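Local coordinates for Pex protein (Anabaena sp. PCC 7120, PDB 2DQL) that is a circadian clock-associated protein of the PadR-like transcriptional regulator family and probably binds DNA through a winged-helix domain, at residues V22-I27 with K64-N69; P50-S55 with Q107-V112; Y75-E80 with R86-V91. All blocks are in the same frame, centred on the assembly; numbering follows the deposited sequence.

Following the chain from the N terminus, 22-27 comes first, on helix 20-31. Interaction 1 brings 64-69 back to it, so that helix 56-68 packs on helix 20-31. Interaction 2 opens at 50-55, before interaction 1 has closed, and ends at 107-112. It ties strand 52-53 to the C-terminal helix 96-112. Interactions 1 and 2 therefore cross. They also touch, through Val22 with Tyr109 and Ala23 with Leu54. Interaction 3 joins 75-80 to 86-91 in a hairpin that starts after interaction 1 has closed. It lies wholly within the span of interaction 2. Glu67 and Tyr89 bring interactions 1 and 3 together, while the centres of interactions 2 and 3 are about 25 Å apart.

Interaction 1. Residues V22-I27 with K64-N69; sequences VAICYI and KFLEDN
The carbonyl oxygen of Phe65, whose ring receives Ile24, is gripped twice by Asn69. Asn69 ND2 reaches Phe65 O at 2.9 Å, and Asn69 N reaches the same oxygen at 3.0 Å. The two donors come from opposite faces of the carbonyl plane. Both bonds fall where helix 56-68 runs out. Asn69 ND2 also lies above one face of the Phe65 ring, toward the rim.

The contact with helix 20-31 is itself apolar. Ile24 CD1 sits over the Phe65 ring, 3.8 Å from the ring centroid, in a CH-pi contact. Its nearest ring atom is Phe65 CD2. Phe65 CG lies anti to the backbone N (chi1 174°), which puts the ring under the Ile24 CD1 methyl. The two side chains cross at about a right angle.

The other branch of Ile24 serves a second partner. Ile24 CG2 meets Leu66 CD2 at 3.9 Å, the side chains running past each other in opposite directions. One turn on, Ile27 CG2 meets Leu66 CD1 at 3.8 Å. Leu66 thus divides its methyls, CD2 to Ile24 and CD1 to Ile27.

The short helical segments cross at -65°. Ala62 of helix 56-68 extends the packing against Ile24 and Ile27. Cys25 faces helix 96-112, and Ile6 of the second subunit packs on both Ile24 and Phe65.

Interaction 2. Residues P50-S55 with Q107-V112; sequences PTYRLS and QNYIYV
The Tyr52 side chain turns its CG anti to the carbonyl carbon (chi1 -71°), and the ring swings out toward helix 96-112. From that helix, Ile110 extends CG1 anti to the backbone N and then bends at chi2 (67°), which brings its CD1 methyl over one face of the Tyr52 ring. The distance modelled there is shorter than two carbons can sit, so the exact spacing is doubtful. Tyr52 and Ile110 point in opposite directions as they pass.

Tyr109 takes another part of the same ring. Its CE2 comes to 4.2 Å from Tyr52 CE1, the two side chains crossing obliquely. One tyrosine is therefore met by two successive residues of the helix.

Tyr52 belongs to strand 52-53, which pairs in parallel with strand 16-17. Helices 38-48 and 56-68, on either side of 52-53 in sequence, are consistent with the helix-turn-helix of a winged-helix domain. The contact joins the link between them to the C-terminal helix.

The backbone around Tyr52 is braced by Arg53. Arg53 NH1 donates to Pro50 O at 2.8 Å and to Tyr52 O at 2.8 Å. Both acceptors lie close to the guanidinium plane, while the donor stands above each carbonyl plane. Further on, Ser55 OG caps Val58 N at the start of helix 56-68. Tyr52 OH makes a weak hydrogen bond to Arg113 O.

Interaction 3. Residues Y75-E80 with R86-V91; sequences YWKKLE and RRMYQV. With PO4 (phosphate ion), chain C.
Arg87 lies across the indole of Trp76. Its CD carbon stands over the six-membered ring, 3.8 Å from the centroid. Its CZ lies over the five-membered ring, 4.3 Å from that centroid, in a cation-pi contact. Its NH1 comes over the indole face, 3.0 Å from Trp76 CD1. The ring and guanidinium planes are 48° apart. Tyr75 N lies over one face of this guanidinium. A bend at chi2 (67°) curls the Arg87 chain back over its partner. The other side of the hairpin carries Tyr75, Met88, Lys77 and Arg86. Met88 CB sits over the face of the Tyr75 ring, and the two side chains run the same way. Met88 CG also meets Lys77 CB at 3.6 Å. Leu79 CD1 lies over the centre of the Arg86 guanidinium, 3.3 Å from Arg86 CZ. At the edge of that group, Arg86 NE donates to phosphate O2 at 2.9 Å in an almost straight bond.

The backbone fixes this order. Tyr75 and Met88 form one antiparallel hydrogen-bonded pair, and Lys77 and Arg86 form another. Arg86 N reaches Lys77 O at 2.7 Å. Trp76 and Arg87 are the non-hydrogen-bonded pair between them.

Further out, Glu35 accepts from Tyr75 OH and Gln90 NE2, and Tyr37 makes a cation-pi contact with Arg86.

The hairpin probably forms the wing, as in winged-helix proteins of this family. The phosphate probably came from the crystallisation liquor. Arg86, Arg82 and Thr39 together hold it, which suggests a site suited to an anion, consistent with a wing that could meet the DNA backbone.

Interaction 1. Residues V22-I27 with K64-N69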
loop_
_atom_site.group_PDB
_atom_site.type_symbol
_atom_site.label_atom_id
_atom_site.label_comp_id
_atom_site.label_asym_id
_atom_site.label_seq_id
_atom_site.Cartn_x
_atom_site.Cartn_y
_atom_site.Cartn_z
ATOM N N VAL A 22 9.869 2.935 -5.103
ATOM C CA VAL A 22 9.360 4.059 -5.876
ATOM C C VAL A 22 9.892 5.384 -5.324
ATOM O O VAL A 22 10.278 6.266 -6.082
ATOM C CB VAL A 22 7.816 4.085 -5.870
ATOM C CG1 VAL A 22 7.310 5.301 -6.643
ATOM C CG2 VAL A 22 7.276 2.795 -6.496
ATOM N N ALA A 23 9.926 5.515 -4.002
ATOM C CA ALA A 23 10.420 6.744 -3.378
ATOM C C ALA A 23 11.870 7.028 -3.769
ATOM O O ALA A 23 12.251 8.183 -3.962
ATOM C CB ALA A 23 10.298 6.645 -1.866
ATOM N N ILE A 24 12.676 5.976 -3.876
ATOM C CA ILE A 24 14.077 6.140 -4.253
ATOM C C ILE A 24 14.169 6.791 -5.635
ATOM O O ILE A 24 14.952 7.717 -5.842
ATOM C CB ILE A 24 14.804 4.778 -4.275
ATOM C CG1 ILE A 24 14.990 4.264 -2.842
ATOM C CG2 ILE A 24 16.141 4.901 -4.998
ATOM C CD1 ILE A 24 15.490 2.817 -2.775
ATOM N N CYS A 25 13.360 6.313 -6.576
ATOM C CA CYS A 25 13.369 6.864 -7.926
ATOM C C CYS A 25 12.827 8.293 -7.947
ATOM O O CYS A 25 13.359 9.155 -8.648
ATOM C CB CYS A 25 12.554 5.970 -8.862
ATOM S SG CYS A 25 13.229 4.306 -8.996
ATOM N N TYR A 26 11.774 8.542 -7.174
ATOM C CA TYR A 26 11.194 9.880 -7.094
ATOM C C TYR A 26 12.225 10.861 -6.529
ATOM O O TYR A 26 12.418 11.958 -7.060
ATOM C CB TYR A 26 9.950 9.879 -6.197
ATOM C CG TYR A 26 9.585 11.256 -5.683
ATOM C CD1 TYR A 26 9.174 12.264 -6.551
ATOM C CD2 TYR A 26 9.732 11.569 -4.330
ATOM C CE1 TYR A 26 8.924 13.557 -6.087
ATOM C CE2 TYR A 26 9.491 12.850 -3.857
ATOM C CZ TYR A 26 9.091 13.840 -4.739
ATOM O OH TYR A 26 8.885 15.113 -4.272
ATOM N N ILE A 27 12.890 10.465 -5.451
ATOM C CA ILE A 27 13.882 11.338 -4.846
ATOM C C ILE A 27 14.997 11.684 -5.834
ATOM O O ILE A 27 15.391 12.843 -5.937
ATOM C CB ILE A 27 14.453 10.706 -3.556
ATOM C CG1 ILE A 27 13.350 10.696 -2.493
ATOM C CG2 ILE A 27 15.675 11.504 -3.051
ATOM C CD1 ILE A 27 13.640 9.832 -1.287
ATOM N N LYS A 64 18.527 6.447 3.384
ATOM C CA LYS A 64 19.515 5.501 3.879
ATOM C C LYS A 64 20.064 4.692 2.708
ATOM O O LYS A 64 21.275 4.546 2.555
ATOM C CB LYS A 64 18.887 4.560 4.909
ATOM C CG LYS A 64 19.824 3.470 5.385
ATOM C CD LYS A 64 19.174 2.665 6.496
ATOM C CE LYS A 64 20.175 1.790 7.225
ATOM N NZ LYS A 64 21.072 1.026 6.339
ATOM N N PHE A 65 19.168 4.167 1.879
ATOM C CA PHE A 65 19.587 3.387 0.722
ATOM C C PHE A 65 20.529 4.200 -0.162
ATOM O O PHE A 65 21.607 3.733 -0.531
ATOM C CB PHE A 65 18.380 2.970 -0.118
ATOM C CG PHE A 65 18.750 2.287 -1.398
ATOM C CD1 PHE A 65 19.013 0.922 -1.421
ATOM C CD2 PHE A 65 18.875 3.017 -2.578
ATOM C CE1 PHE A 65 19.398 0.290 -2.604
ATOM C CE2 PHE A 65 19.259 2.399 -3.764
ATOM C CZ PHE A 65 19.522 1.030 -3.776
ATOM N N LEU A 66 20.108 5.416 -0.500
ATOM C CA LEU A 66 20.901 6.282 -1.361
ATOM C C LEU A 66 22.267 6.623 -0.772
ATOM O O LEU A 66 23.274 6.550 -1.473
ATOM C CB LEU A 66 20.113 7.555 -1.693
ATOM C CG LEU A 66 18.898 7.284 -2.600
ATOM C CD1 LEU A 66 18.030 8.530 -2.723
ATOM C CD2 LEU A 66 19.377 6.836 -3.971
ATOM N N GLU A 67 22.308 6.982 0.507
ATOM C CA GLU A 67 23.582 7.308 1.137
ATOM C C GLU A 67 24.461 6.064 1.271
ATOM O O GLU A 67 25.669 6.126 1.033
ATOM C CB GLU A 67 23.367 7.936 2.515
ATOM C CG GLU A 67 22.733 9.317 2.483
ATOM C CD GLU A 67 23.307 10.243 3.540
ATOM O OE1 GLU A 67 22.543 11.046 4.105
ATOM O OE2 GLU A 67 24.529 10.177 3.800
ATOM N N ASP A 68 23.864 4.934 1.651
ATOM C CA ASP A 68 24.633 3.699 1.791
ATOM C C ASP A 68 25.318 3.329 0.481
ATOM O O ASP A 68 26.435 2.812 0.478
ATOM C CB ASP A 68 23.739 2.529 2.223
ATOM C CG ASP A 68 23.336 2.595 3.687
ATOM O OD1 ASP A 68 23.944 3.372 4.451
ATOM O OD2 ASP A 68 22.413 1.851 4.077
ATOM N N ASN A 69 24.640 3.600 -0.630
ATOM C CA ASN A 69 25.164 3.285 -1.951
ATOM C C ASN A 69 25.977 4.423 -2.572
ATOM O O ASN A 69 26.421 4.324 -3.716
ATOM C CB ASN A 69 24.012 2.882 -2.870
ATOM C CG ASN A 69 23.529 1.469 -2.603
ATOM O OD1 ASN A 69 24.142 0.503 -3.054
ATOM N ND2 ASN A 69 22.442 1.341 -1.849
#

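Interaction 2. Residues P50-S55 with Q107-V112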
loop_
_atom_site.group_PDB
_atom_site.type_symbol
_atom_site.label_atom_id
_atom_site.label_comp_id
_atom_site.label_asym_id
_atom_site.label_seq_id
_atom_site.Cartn_x
_atom_site.Cartn_y
_atom_site.Cartn_z
ATOM N N PRO A 50 -1.090 15.364 -6.225
ATOM C CA PRO A 50 -2.073 15.343 -5.136
ATOM C C PRO A 50 -2.580 13.964 -4.706
ATOM O O PRO A 50 -3.075 13.809 -3.589
ATOM C CB PRO A 50 -3.200 16.221 -5.677
ATOM C CG PRO A 50 -2.468 17.215 -6.505
ATOM C CD PRO A 50 -1.482 16.347 -7.251
ATOM N N THR A 51 -2.462 12.968 -5.577
ATOM C CA THR A 51 -2.935 11.625 -5.241
ATOM C C THR A 51 -1.836 10.725 -4.681
ATOM O O THR A 51 -2.020 9.513 -4.548
ATOM C CB THR A 51 -3.570 10.923 -6.467
ATOM O OG1 THR A 51 -2.585 10.757 -7.494
ATOM C CG2 THR A 51 -4.735 11.745 -7.006
ATOM N N TYR A 52 -0.695 11.322 -4.352
ATOM C CA TYR A 52 0.427 10.575 -3.796
ATOM C C TYR A 52 0.966 11.230 -2.533
ATOM O O TYR A 52 0.809 12.433 -2.326
ATOM C CB TYR A 52 1.551 10.460 -4.828
ATOM C CG TYR A 52 1.216 9.536 -5.969
ATOM C CD1 TYR A 52 1.557 8.184 -5.919
ATOM C CD2 TYR A 52 0.517 10.002 -7.079
ATOM C CE1 TYR A 52 1.208 7.319 -6.948
ATOM C CE2 TYR A 52 0.159 9.146 -8.111
ATOM C CZ TYR A 52 0.507 7.809 -8.040
ATOM O OH TYR A 52 0.155 6.967 -9.067
ATOM N N ARG A 53 1.597 10.423 -1.692
ATOM C CA ARG A 53 2.178 10.906 -0.449
ATOM C C ARG A 53 3.477 10.167 -0.170
ATOM O O ARG A 53 3.698 9.058 -0.658
ATOM C CB ARG A 53 1.217 10.679 0.723
ATOM C CG ARG A 53 -0.077 11.469 0.648
ATOM C CD ARG A 53 0.138 12.944 0.939
ATOM N NE ARG A 53 -1.128 13.677 0.979
ATOM C CZ ARG A 53 -1.867 13.968 -0.088
ATOM N NH1 ARG A 53 -1.478 13.598 -1.301
ATOM N NH2 ARG A 53 -3.009 14.625 0.061
ATOM N N LEU A 54 4.340 10.791 0.620
ATOM C CA LEU A 54 5.601 10.173 1.000
ATOM C C LEU A 54 5.709 10.308 2.508
ATOM O O LEU A 54 5.724 11.422 3.034
ATOM C CB LEU A 54 6.787 10.874 0.327
ATOM C CG LEU A 54 8.171 10.366 0.759
ATOM C CD1 LEU A 54 8.304 8.870 0.504
ATOM C CD2 LEU A 54 9.247 11.136 -0.002
ATOM N N SER A 55 5.767 9.175 3.199
ATOM C CA SER A 55 5.866 9.180 4.651
ATOM C C SER A 55 7.287 9.494 5.075
ATOM O O SER A 55 8.240 9.307 4.317
ATOM C CB SER A 55 5.469 7.818 5.231
ATOM O OG SER A 55 6.496 6.861 5.040
ATOM N N GLN A 107 9.083 8.555 -13.614
ATOM C CA GLN A 107 8.258 9.268 -14.580
ATOM C C GLN A 107 7.260 8.344 -15.282
ATOM O O GLN A 107 6.097 8.699 -15.458
ATOM C CB GLN A 107 9.144 9.977 -15.606
ATOM C CG GLN A 107 10.109 10.968 -14.969
ATOM C CD GLN A 107 10.901 11.754 -15.989
ATOM O OE1 GLN A 107 10.344 12.558 -16.741
ATOM N NE2 GLN A 107 12.210 11.525 -16.026
ATOM N N ASN A 108 7.710 7.158 -15.675
ATOM C CA ASN A 108 6.822 6.205 -16.339
ATOM C C ASN A 108 5.775 5.693 -15.353
ATOM O O ASN A 108 4.601 5.542 -15.695
ATOM C CB ASN A 108 7.622 5.022 -16.896
ATOM C CG ASN A 108 8.454 5.397 -18.107
ATOM O OD1 ASN A 108 7.927 5.866 -19.114
ATOM N ND2 ASN A 108 9.762 5.186 -18.019
ATOM N N TYR A 109 6.213 5.429 -14.127
ATOM C CA TYR A 109 5.343 4.932 -13.069
ATOM C C TYR A 109 4.198 5.899 -12.784
ATOM O O TYR A 109 3.037 5.496 -12.666
ATOM C CB TYR A 109 6.162 4.733 -11.792
ATOM C CG TYR A 109 5.356 4.344 -10.574
ATOM C CD1 TYR A 109 5.011 3.014 -10.335
ATOM C CD2 TYR A 109 4.959 5.306 -9.646
ATOM C CE1 TYR A 109 4.296 2.650 -9.194
ATOM C CE2 TYR A 109 4.242 4.952 -8.504
ATOM C CZ TYR A 109 3.919 3.625 -8.284
ATOM O OH TYR A 109 3.247 3.272 -7.136
ATOM N N ILE A 110 4.541 7.178 -12.674
ATOM C CA ILE A 110 3.572 8.224 -12.378
ATOM C C ILE A 110 2.728 8.595 -13.597
ATOM O O ILE A 110 1.606 9.082 -13.456
ATOM C CB ILE A 110 4.289 9.489 -11.848
ATOM C CG1 ILE A 110 3.276 10.440 -11.218
ATOM C CG2 ILE A 110 5.029 10.186 -12.975
ATOM C CD1 ILE A 110 2.650 9.896 -9.960
ATOM N N TYR A 111 3.271 8.366 -14.788
ATOM C CA TYR A 111 2.557 8.675 -16.023
ATOM C C TYR A 111 1.377 7.725 -16.200
ATOM O O TYR A 111 0.239 8.157 -16.385
ATOM C CB TYR A 111 3.500 8.546 -17.223
ATOM C CG TYR A 111 2.835 8.795 -18.560
ATOM C CD1 TYR A 111 2.463 10.084 -18.949
ATOM C CD2 TYR A 111 2.560 7.740 -19.429
ATOM C CE1 TYR A 111 1.833 10.314 -20.173
ATOM C CE2 TYR A 111 1.929 7.960 -20.653
ATOM C CZ TYR A 111 1.571 9.247 -21.018
ATOM O OH TYR A 111 0.948 9.466 -22.228
ATOM N N VAL A 112 1.662 6.429 -16.135
ATOM C CA VAL A 112 0.647 5.392 -16.298
ATOM C C VAL A 112 -0.421 5.420 -15.205
ATOM O O VAL A 112 -1.592 5.139 -15.468
ATOM C CB VAL A 112 1.295 3.987 -16.312
ATOM C CG1 VAL A 112 0.234 2.922 -16.547
ATOM C CG2 VAL A 112 2.367 3.920 -17.390
#

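Interaction 3. Residues Y75-E80 with R86-V91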
loop_
_atom_site.group_PDB
_atom_site.type_symbol
_atom_site.label_atom_id
_atom_site.label_comp_id
_atom_site.label_asym_id
_atom_site.label_seq_id
_atom_site.Cartn_x
_atom_site.Cartn_y
_atom_site.Cartn_z
ATOM N N TYR A 75 24.937 17.426 3.215
ATOM C CA TYR A 75 25.742 18.453 3.863
ATOM C C TYR A 75 24.821 19.422 4.596
ATOM O O TYR A 75 23.625 19.483 4.315
ATOM C CB TYR A 75 26.607 19.193 2.831
ATOM C CG TYR A 75 25.890 20.265 2.043
ATOM C CD1 TYR A 75 25.850 21.581 2.501
ATOM C CD2 TYR A 75 25.252 19.965 0.843
ATOM C CE1 TYR A 75 25.193 22.574 1.784
ATOM C CE2 TYR A 75 24.588 20.953 0.115
ATOM C CZ TYR A 75 24.565 22.254 0.593
ATOM O OH TYR A 75 23.911 23.237 -0.109
ATOM N N TRP A 76 25.378 20.165 5.550
ATOM C CA TRP A 76 24.596 21.122 6.321
ATOM C C TRP A 76 24.621 22.511 5.716
ATOM O O TRP A 76 25.685 23.034 5.385
ATOM C CB TRP A 76 25.113 21.203 7.758
ATOM C CG TRP A 76 24.813 19.997 8.561
ATOM C CD1 TRP A 76 25.685 19.010 8.920
ATOM C CD2 TRP A 76 23.541 19.631 9.103
ATOM N NE1 TRP A 76 25.033 18.049 9.653
ATOM C CE2 TRP A 76 23.716 18.404 9.780
ATOM C CE3 TRP A 76 22.268 20.218 9.080
ATOM C CZ2 TRP A 76 22.663 17.753 10.436
ATOM C CZ3 TRP A 76 21.221 19.573 9.730
ATOM C CH2 TRP A 76 21.426 18.351 10.398
ATOM N N LYS A 77 23.444 23.114 5.592
ATOM C CA LYS A 77 23.336 24.447 5.024
ATOM C C LYS A 77 22.740 25.425 6.030
ATOM O O LYS A 77 21.731 25.134 6.671
ATOM C CB LYS A 77 22.467 24.401 3.767
ATOM C CG LYS A 77 22.342 25.728 3.045
ATOM C CD LYS A 77 21.513 25.578 1.780
ATOM C CE LYS A 77 21.472 26.877 0.988
ATOM N NZ LYS A 77 20.621 26.752 -0.230
ATOM N N LYS A 78 23.378 26.582 6.176
ATOM C CA LYS A 78 22.878 27.598 7.092
ATOM C C LYS A 78 21.939 28.509 6.308
ATOM O O LYS A 78 22.303 29.025 5.250
ATOM C CB LYS A 78 24.034 28.418 7.678
ATOM C CG LYS A 78 23.591 29.470 8.694
ATOM C CD LYS A 78 22.802 28.838 9.836
ATOM C CE LYS A 78 22.382 29.871 10.874
ATOM N NZ LYS A 78 23.556 30.464 11.573
ATOM N N LEU A 79 20.727 28.690 6.822
ATOM C CA LEU A 79 19.738 29.542 6.172
ATOM C C LEU A 79 19.747 30.916 6.826
ATOM O O LEU A 79 19.885 31.030 8.043
ATOM C CB LEU A 79 18.339 28.933 6.298
ATOM C CG LEU A 79 18.157 27.503 5.785
ATOM C CD1 LEU A 79 16.707 27.089 5.968
ATOM C CD2 LEU A 79 18.558 27.417 4.319
ATOM N N GLU A 80 19.598 31.959 6.016
ATOM C CA GLU A 80 19.586 33.314 6.542
ATOM C C GLU A 80 18.279 33.567 7.286
ATOM O O GLU A 80 17.195 33.298 6.767
ATOM C CB GLU A 80 19.737 34.326 5.405
ATOM C CG GLU A 80 19.965 35.749 5.886
ATOM C CD GLU A 80 20.159 36.725 4.746
ATOM O OE1 GLU A 80 20.472 37.902 5.022
ATOM O OE2 GLU A 80 19.996 36.316 3.575
ATOM N N ARG A 86 19.946 23.418 7.823
ATOM C CA ARG A 86 19.135 22.512 7.023
ATOM C C ARG A 86 20.010 21.449 6.362
ATOM O O ARG A 86 21.054 21.760 5.799
ATOM C CB ARG A 86 18.385 23.334 5.967
ATOM C CG ARG A 86 17.616 22.540 4.934
ATOM C CD ARG A 86 16.817 23.485 4.042
ATOM N NE ARG A 86 15.605 23.956 4.705
ATOM C CZ ARG A 86 14.828 24.932 4.243
ATOM N NH1 ARG A 86 15.141 25.555 3.113
ATOM N NH2 ARG A 86 13.730 25.275 4.904
ATOM N N ARG A 87 19.590 20.190 6.439
ATOM C CA ARG A 87 20.354 19.107 5.828
ATOM C C ARG A 87 19.952 18.979 4.357
ATOM O O ARG A 87 18.812 18.626 4.047
ATOM C CB ARG A 87 20.083 17.794 6.561
ATOM C CG ARG A 87 20.994 16.641 6.158
ATOM C CD ARG A 87 22.431 16.893 6.586
ATOM N NE ARG A 87 23.308 15.756 6.315
ATOM C CZ ARG A 87 24.636 15.812 6.396
ATOM N NH1 ARG A 87 25.233 16.942 6.737
ATOM N NH2 ARG A 87 25.369 14.739 6.133
ATOM N N MET A 88 20.895 19.266 3.465
ATOM C CA MET A 88 20.656 19.213 2.025
ATOM C C MET A 88 21.258 17.974 1.376
ATOM O O MET A 88 22.259 17.437 1.843
ATOM C CB MET A 88 21.256 20.448 1.357
ATOM C CG MET A 88 20.776 21.778 1.922
ATOM S SD MET A 88 19.036 22.108 1.608
ATOM C CE MET A 88 18.993 22.041 -0.166
ATOM N N TYR A 89 20.651 17.538 0.277
ATOM C CA TYR A 89 21.122 16.369 -0.452
ATOM C C TYR A 89 21.338 16.710 -1.920
ATOM O O TYR A 89 20.601 17.513 -2.485
ATOM C CB TYR A 89 20.092 15.240 -0.358
ATOM C CG TYR A 89 19.846 14.769 1.054
ATOM C CD1 TYR A 89 20.724 13.884 1.674
ATOM C CD2 TYR A 89 18.760 15.249 1.789
ATOM C CE1 TYR A 89 20.528 13.487 3.002
ATOM C CE2 TYR A 89 18.558 14.860 3.119
ATOM C CZ TYR A 89 19.447 13.981 3.715
ATOM O OH TYR A 89 19.266 13.613 5.035
ATOM N N GLN A 90 22.345 16.087 -2.526
ATOM C CA GLN A 90 22.657 16.287 -3.945
ATOM C C GLN A 90 23.001 14.933 -4.533
ATOM O O GLN A 90 23.530 14.075 -3.840
ATOM C CB GLN A 90 23.883 17.184 -4.137
ATOM C CG GLN A 90 23.757 18.591 -3.628
ATOM C CD GLN A 90 24.901 19.471 -4.117
ATOM O OE1 GLN A 90 25.997 18.986 -4.416
ATOM N NE2 GLN A 90 24.651 20.769 -4.184
ATOM N N VAL A 91 22.715 14.728 -5.811
ATOM C CA VAL A 91 23.072 13.455 -6.417
ATOM C C VAL A 91 24.595 13.427 -6.520
ATOM O O VAL A 91 25.216 14.456 -6.787
ATOM C CB VAL A 91 22.502 13.317 -7.840
ATOM C CG1 VAL A 91 22.911 11.980 -8.429
ATOM C CG2 VAL A 91 21.000 13.441 -7.815
HETATM P P PO4 C . 14.055 21.573 7.534
HETATM O O1 PO4 C . 12.752 21.493 6.827
HETATM O O2 PO4 C . 14.699 22.873 7.220
HETATM O O3 PO4 C . 13.854 21.477 8.998
HETATM O O4 PO4 C . 14.945 20.460 7.091
#